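Local coordinates for protein putative Phosphoglycerate mutase (Plasmodium falciparum, PDB 3EOZ) that probably acts as a serine/threonine protein phosphatase of the phosphoglycerate mutase family, this piece being its histidine phosphatase domain, at residues B[131-134]-B[135-139]; B[155-158]-B[159-162]. All blocks are in the same frame, centred on the assembly; numbering follows the deposited sequence. Where two conformers were deposited one is given.

In the fold
Two helices that pack against each other each contribute one local contact: contact 1 lies near the C-terminal end of helix 114-139, contact 2 at the N-terminal end of helix 156-166. Their centres are about 12 Å apart. Each contact is partly buried, but contact 2 lies deeper, its centre about 6 Å from the centre of the chain, against about 11 Å for contact 1. They meet through apolar side chains, with the Phe139 and Phe162 rings edge-to-face and Ile131 on Val158. Chemistry follows place: in contact 1 weak side-chain bonds and a threonine hydroxyl bonded to the backbone line the more exposed flank, with buried tyrosines on the inner side, whereas contact 2 combines an apolar pair with a histidine cap beside a bound phosphate.

Contact 1 (B[131-134]-B[135-139]); sequences INKA and YETYF. With PO4 (phosphate ion), chain D.
The ring of Tyr138 meets the methyl of Ala134 one turn back, with CE2 4.0 Å from Ala134 CB, while Thr137 CG2 rests over the centre of one face, 3.7 Å above the plane. Tyr73 packs edge-to-face with this ring, and the Tyr138 hydroxyl is hydrogen-bonded to Asp99. Tyr135 has Phe139 CB over the rim of one face. At its edge, near the ring plane, lies a phosphate ion, whose O2 accepts a hydrogen bond from Tyr135 OH (2.8 Å). The Asn132 amide and the Glu136 carboxylate are turned 64° out of parallel and joined by a weak bond, ND2 of Asn132 to OE2 of Glu136 at 3.4 Å; the firmer partner of Asn132 is Arg165, through OD1. With chi1 at -63°, Thr137 turns its hydroxyl back along the helix, where OG1 donates to Lys133 O (2.9 Å). The backbone N of Thr137 reaches the same oxygen from the opposite face of the carbonyl, so one acceptor is gripped twice, a familiar habit of helical threonine. Arg165 NE also bonds the phosphate, so Tyr135 and Arg165 together form an anion site, probably occupied from the crystallisation liquor.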
loop_
_atom_site.group_PDB
_atom_site.type_symbol
_atom_site.label_atom_id
_atom_site.label_comp_id
_atom_site.label_asym_id
_atom_site.label_seq_id
_atom_site.Cartn_x
_atom_site.Cartn_y
_atom_site.Cartn_z
ATOM N N ILE B 131 1.055 2.938 24.884
ATOM C CA ILE B 131 1.566 2.504 23.591
ATOM C C ILE B 131 2.839 3.295 23.194
ATOM O O ILE B 131 3.809 2.713 22.630
ATOM C CB ILE B 131 0.460 2.548 22.499
ATOM C CG1 ILE B 131 0.877 1.729 21.272
ATOM C CG2 ILE B 131 0.121 3.971 22.096
ATOM C CD1 ILE B 131 1.049 0.243 21.554
ATOM N N ASN B 132 2.856 4.589 23.522
ATOM C CA ASN B 132 4.047 5.400 23.321
ATOM C C ASN B 132 5.245 4.902 24.125
ATOM O O ASN B 132 6.368 4.903 23.632
ATOM C CB ASN B 132 3.818 6.860 23.692
ATOM C CG ASN B 132 5.010 7.728 23.337
ATOM O OD1 ASN B 132 5.183 8.110 22.179
ATOM N ND2 ASN B 132 5.852 8.029 24.324
ATOM N N LYS B 133 4.983 4.509 25.368
ATOM C CA LYS B 133 5.975 3.938 26.243
ATOM C C LYS B 133 6.524 2.621 25.671
ATOM O O LYS B 133 7.719 2.407 25.698
ATOM C CB LYS B 133 5.381 3.732 27.642
ATOM C CG LYS B 133 6.367 3.165 28.687
ATOM C CD LYS B 133 7.669 3.955 28.745
ATOM C CE LYS B 133 8.579 3.520 29.903
ATOM N NZ LYS B 133 9.253 2.224 29.651
ATOM N N ALA B 134 5.653 1.762 25.154
ATOM C CA ALA B 134 6.095 0.525 24.525
ATOM C C ALA B 134 6.918 0.806 23.271
ATOM O O ALA B 134 7.938 0.146 23.022
ATOM C CB ALA B 134 4.907 -0.361 24.172
ATOM N N TYR B 135 6.465 1.774 22.474
ATOM C CA TYR B 135 7.156 2.125 21.240
ATOM C C TYR B 135 8.597 2.506 21.537
ATOM O O TYR B 135 9.512 2.045 20.886
ATOM C CB TYR B 135 6.440 3.281 20.513
ATOM C CG TYR B 135 7.151 3.692 19.250
ATOM C CD1 TYR B 135 7.150 2.861 18.139
ATOM C CD2 TYR B 135 7.859 4.889 19.184
ATOM C CE1 TYR B 135 7.826 3.227 16.975
ATOM C CE2 TYR B 135 8.538 5.264 18.029
ATOM C CZ TYR B 135 8.520 4.432 16.930
ATOM O OH TYR B 135 9.189 4.781 15.786
ATOM N N GLU B 136 8.788 3.355 22.536
ATOM C CA GLU B 136 10.135 3.748 22.960
ATOM C C GLU B 136 10.934 2.597 23.561
ATOM O O GLU B 136 12.142 2.516 23.353
ATOM C CB GLU B 136 10.055 4.872 23.970
ATOM C CG GLU B 136 9.437 6.129 23.377
ATOM C CD GLU B 136 9.444 7.305 24.321
ATOM O OE1 GLU B 136 9.720 7.112 25.525
ATOM O OE2 GLU B 136 9.175 8.432 23.845
ATOM N N THR B 137 10.270 1.737 24.330
ATOM C CA THR B 137 10.943 0.607 24.906
ATOM C C THR B 137 11.545 -0.232 23.786
ATOM O O THR B 137 12.737 -0.507 23.797
ATOM C CB THR B 137 10.008 -0.268 25.716
ATOM O OG1 THR B 137 9.503 0.477 26.824
ATOM C CG2 THR B 137 10.744 -1.567 26.193
ATOM N N TYR B 138 10.732 -0.590 22.801
ATOM C CA TYR B 138 11.138 -1.578 21.826
ATOM C C TYR B 138 11.828 -0.960 20.627
ATOM O O TYR B 138 12.614 -1.633 19.960
ATOM C CB TYR B 138 9.941 -2.454 21.447
ATOM C CG TYR B 138 9.343 -3.136 22.666
ATOM C CD1 TYR B 138 10.023 -4.174 23.309
ATOM C CD2 TYR B 138 8.132 -2.725 23.194
ATOM C CE1 TYR B 138 9.493 -4.801 24.444
ATOM C CE2 TYR B 138 7.593 -3.332 24.320
ATOM C CZ TYR B 138 8.281 -4.384 24.946
ATOM O OH TYR B 138 7.750 -4.995 26.066
ATOM N N PHE B 139 11.594 0.328 20.372
ATOM C CA PHE B 139 12.262 0.978 19.230
ATOM C C PHE B 139 13.427 1.910 19.579
ATOM O O PHE B 139 14.336 2.042 18.783
ATOM C CB PHE B 139 11.259 1.684 18.321
ATOM C CG PHE B 139 10.440 0.750 17.503
ATOM C CD1 PHE B 139 10.722 0.551 16.155
ATOM C CD2 PHE B 139 9.403 0.043 18.075
ATOM C CE1 PHE B 139 9.966 -0.347 15.386
ATOM C CE2 PHE B 139 8.642 -0.839 17.320
ATOM C CZ PHE B 139 8.918 -1.032 15.970
HETATM P P PO4 D . 9.424 8.651 15.761
HETATM O O1 PO4 D . 9.711 9.727 14.734
HETATM O O2 PO4 D . 10.177 7.383 15.391
HETATM O O3 PO4 D . 9.898 9.140 17.105
HETATM O O4 PO4 D . 7.926 8.456 15.844
#

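Contact 2 (B[155-158]-B[159-162]); sequences HGNV and IRYF. With PO4 (phosphate ion), chain E.
Val158 sets its CG1 methyl over one face of the Phe162 ring, 3.8 Å from the centroid and 27° off the normal, a CH-pi contact between side chains that run alongside each other. Its nearest approach is 3.4 Å from Val158 CG1 to Phe162 CE2, toward the rim of the ring. CG1 gets there because it stands opposite the backbone N of Val158 (chi1 161°), on the side of the next turn. The same two residues are joined through the backbone, Phe162 N donating to Val158 O at 2.9 Å. On another flank Asn157 and Arg160 point the same way, but the bond from Arg160 NH2 to Asn157 OD1 is weak, and doubtful because Asn157 has two conformers. Arg160 also comes close to the like-charged Arg176 of the second subunit.

One step outward, His155 fixes the start of the helix. It occupies the N-cap, and its ND1 accepts from Asn157 N, which lies in the ring plane at 2.9 Å with a nearly straight N-H...N angle of 168°. That bond holds the imidazole so that one face is turned to a phosphate ion, probably from the crystallisation liquor, whose O1 accepts a hydrogen bond from Gly156 N (2.9 Å); the closest ring-to-phosphate distances are doubtful. A histidine-glycine pair here, where a strand passes into a helix, is consistent with the phosphate pocket of histidine phosphatases.

The helix leans on its surroundings through Val158 and Phe162, which touch Ile131 and Tyr135 of helix 114-139, through Phe162 on Leu26 of strand 22-28, and through Ile159 on Cys154 of strand 148-154.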
loop_
_atom_site.group_PDB
_atom_site.type_symbol
_atom_site.label_atom_id
_atom_site.label_comp_id
_atom_site.label_asym_id
_atom_site.label_seq_id
_atom_site.Cartn_x
_atom_site.Cartn_y
_atom_site.Cartn_z
ATOM N N HIS B 155 -0.311 -7.628 19.205
ATOM C CA HIS B 155 -1.616 -7.497 18.586
ATOM C C HIS B 155 -1.447 -6.680 17.305
ATOM O O HIS B 155 -0.540 -5.833 17.199
ATOM C CB HIS B 155 -2.571 -6.790 19.535
ATOM C CG HIS B 155 -3.999 -6.821 19.089
ATOM N ND1 HIS B 155 -4.472 -6.070 18.028
ATOM C CD2 HIS B 155 -5.065 -7.506 19.566
ATOM C CE1 HIS B 155 -5.766 -6.291 17.876
ATOM N NE2 HIS B 155 -6.149 -7.167 18.789
ATOM N N GLY B 156 -2.312 -6.944 16.333
ATOM C CA GLY B 156 -2.278 -6.247 15.051
ATOM C C GLY B 156 -2.383 -4.743 15.175
ATOM O O GLY B 156 -1.715 -4.028 14.426
ATOM N N ASN B 157 -3.202 -4.253 16.107
ATOM C CA ASN B 157 -3.328 -2.817 16.318
ATOM C C ASN B 157 -2.027 -2.238 16.867
ATOM O O ASN B 157 -1.722 -1.063 16.658
ATOM C CB ASN B 157 -4.495 -2.501 17.270
ATOM C CG ASN B 157 -5.867 -2.832 16.664
ATOM O OD1 ASN B 157 -6.004 -3.017 15.459
ATOM N ND2 ASN B 157 -6.881 -2.903 17.515
ATOM N N VAL B 158 -1.266 -3.065 17.584
ATOM C CA VAL B 158 0.002 -2.625 18.126
ATOM C C VAL B 158 1.060 -2.595 17.017
ATOM O O VAL B 158 1.701 -1.556 16.822
ATOM C CB VAL B 158 0.443 -3.499 19.324
ATOM C CG1 VAL B 158 1.988 -3.360 19.611
ATOM C CG2 VAL B 158 -0.417 -3.143 20.535
ATOM N N ILE B 159 1.203 -3.702 16.278
ATOM C CA ILE B 159 2.067 -3.741 15.094
ATOM C C ILE B 159 1.801 -2.572 14.123
ATOM O O ILE B 159 2.736 -2.007 13.520
ATOM C CB ILE B 159 1.932 -5.060 14.286
ATOM C CG1 ILE B 159 2.419 -6.235 15.118
ATOM C CG2 ILE B 159 2.768 -4.982 13.028
ATOM C CD1 ILE B 159 2.790 -7.518 14.338
ATOM N N ARG B 160 0.529 -2.234 13.970
ATOM C CA ARG B 160 0.116 -1.160 13.086
ATOM C C ARG B 160 0.632 0.169 13.572
ATOM O O ARG B 160 1.223 0.919 12.796
ATOM C CB ARG B 160 -1.408 -1.109 12.982
ATOM C CG ARG B 160 -1.892 -0.150 11.920
ATOM C CD ARG B 160 -3.333 -0.377 11.555
ATOM N NE ARG B 160 -4.213 -0.085 12.681
ATOM C CZ ARG B 160 -5.166 -0.896 13.135
ATOM N NH1 ARG B 160 -5.394 -2.084 12.564
ATOM N NH2 ARG B 160 -5.907 -0.508 14.171
ATOM N N TYR B 161 0.401 0.467 14.846
ATOM C CA TYR B 161 0.896 1.705 15.456
ATOM C C TYR B 161 2.422 1.769 15.313
ATOM O O TYR B 161 2.946 2.725 14.774
ATOM C CB TYR B 161 0.479 1.801 16.930
ATOM C CG TYR B 161 1.041 3.005 17.673
ATOM C CD1 TYR B 161 2.321 2.987 18.195
ATOM C CD2 TYR B 161 0.263 4.155 17.890
ATOM C CE1 TYR B 161 2.840 4.083 18.877
ATOM C CE2 TYR B 161 0.773 5.257 18.566
ATOM C CZ TYR B 161 2.063 5.213 19.060
ATOM O OH TYR B 161 2.586 6.297 19.734
ATOM N N PHE B 162 3.128 0.737 15.762
ATOM C CA PHE B 162 4.589 0.706 15.649
ATOM C C PHE B 162 5.085 1.007 14.248
ATOM O O PHE B 162 5.972 1.828 14.064
ATOM C CB PHE B 162 5.158 -0.664 16.084
ATOM C CG PHE B 162 5.081 -0.938 17.580
ATOM C CD1 PHE B 162 4.772 0.070 18.505
ATOM C CD2 PHE B 162 5.327 -2.214 18.061
ATOM C CE1 PHE B 162 4.718 -0.200 19.864
ATOM C CE2 PHE B 162 5.276 -2.489 19.430
ATOM C CZ PHE B 162 4.972 -1.481 20.326
HETATM P P PO4 E . -4.565 -10.082 16.804
HETATM O O1 PO4 E . -3.140 -9.727 16.430
HETATM O O2 PO4 E . -5.452 -9.753 15.626
HETATM O O3 PO4 E . -4.663 -11.551 17.165
HETATM O O4 PO4 E . -5.042 -9.318 17.997
#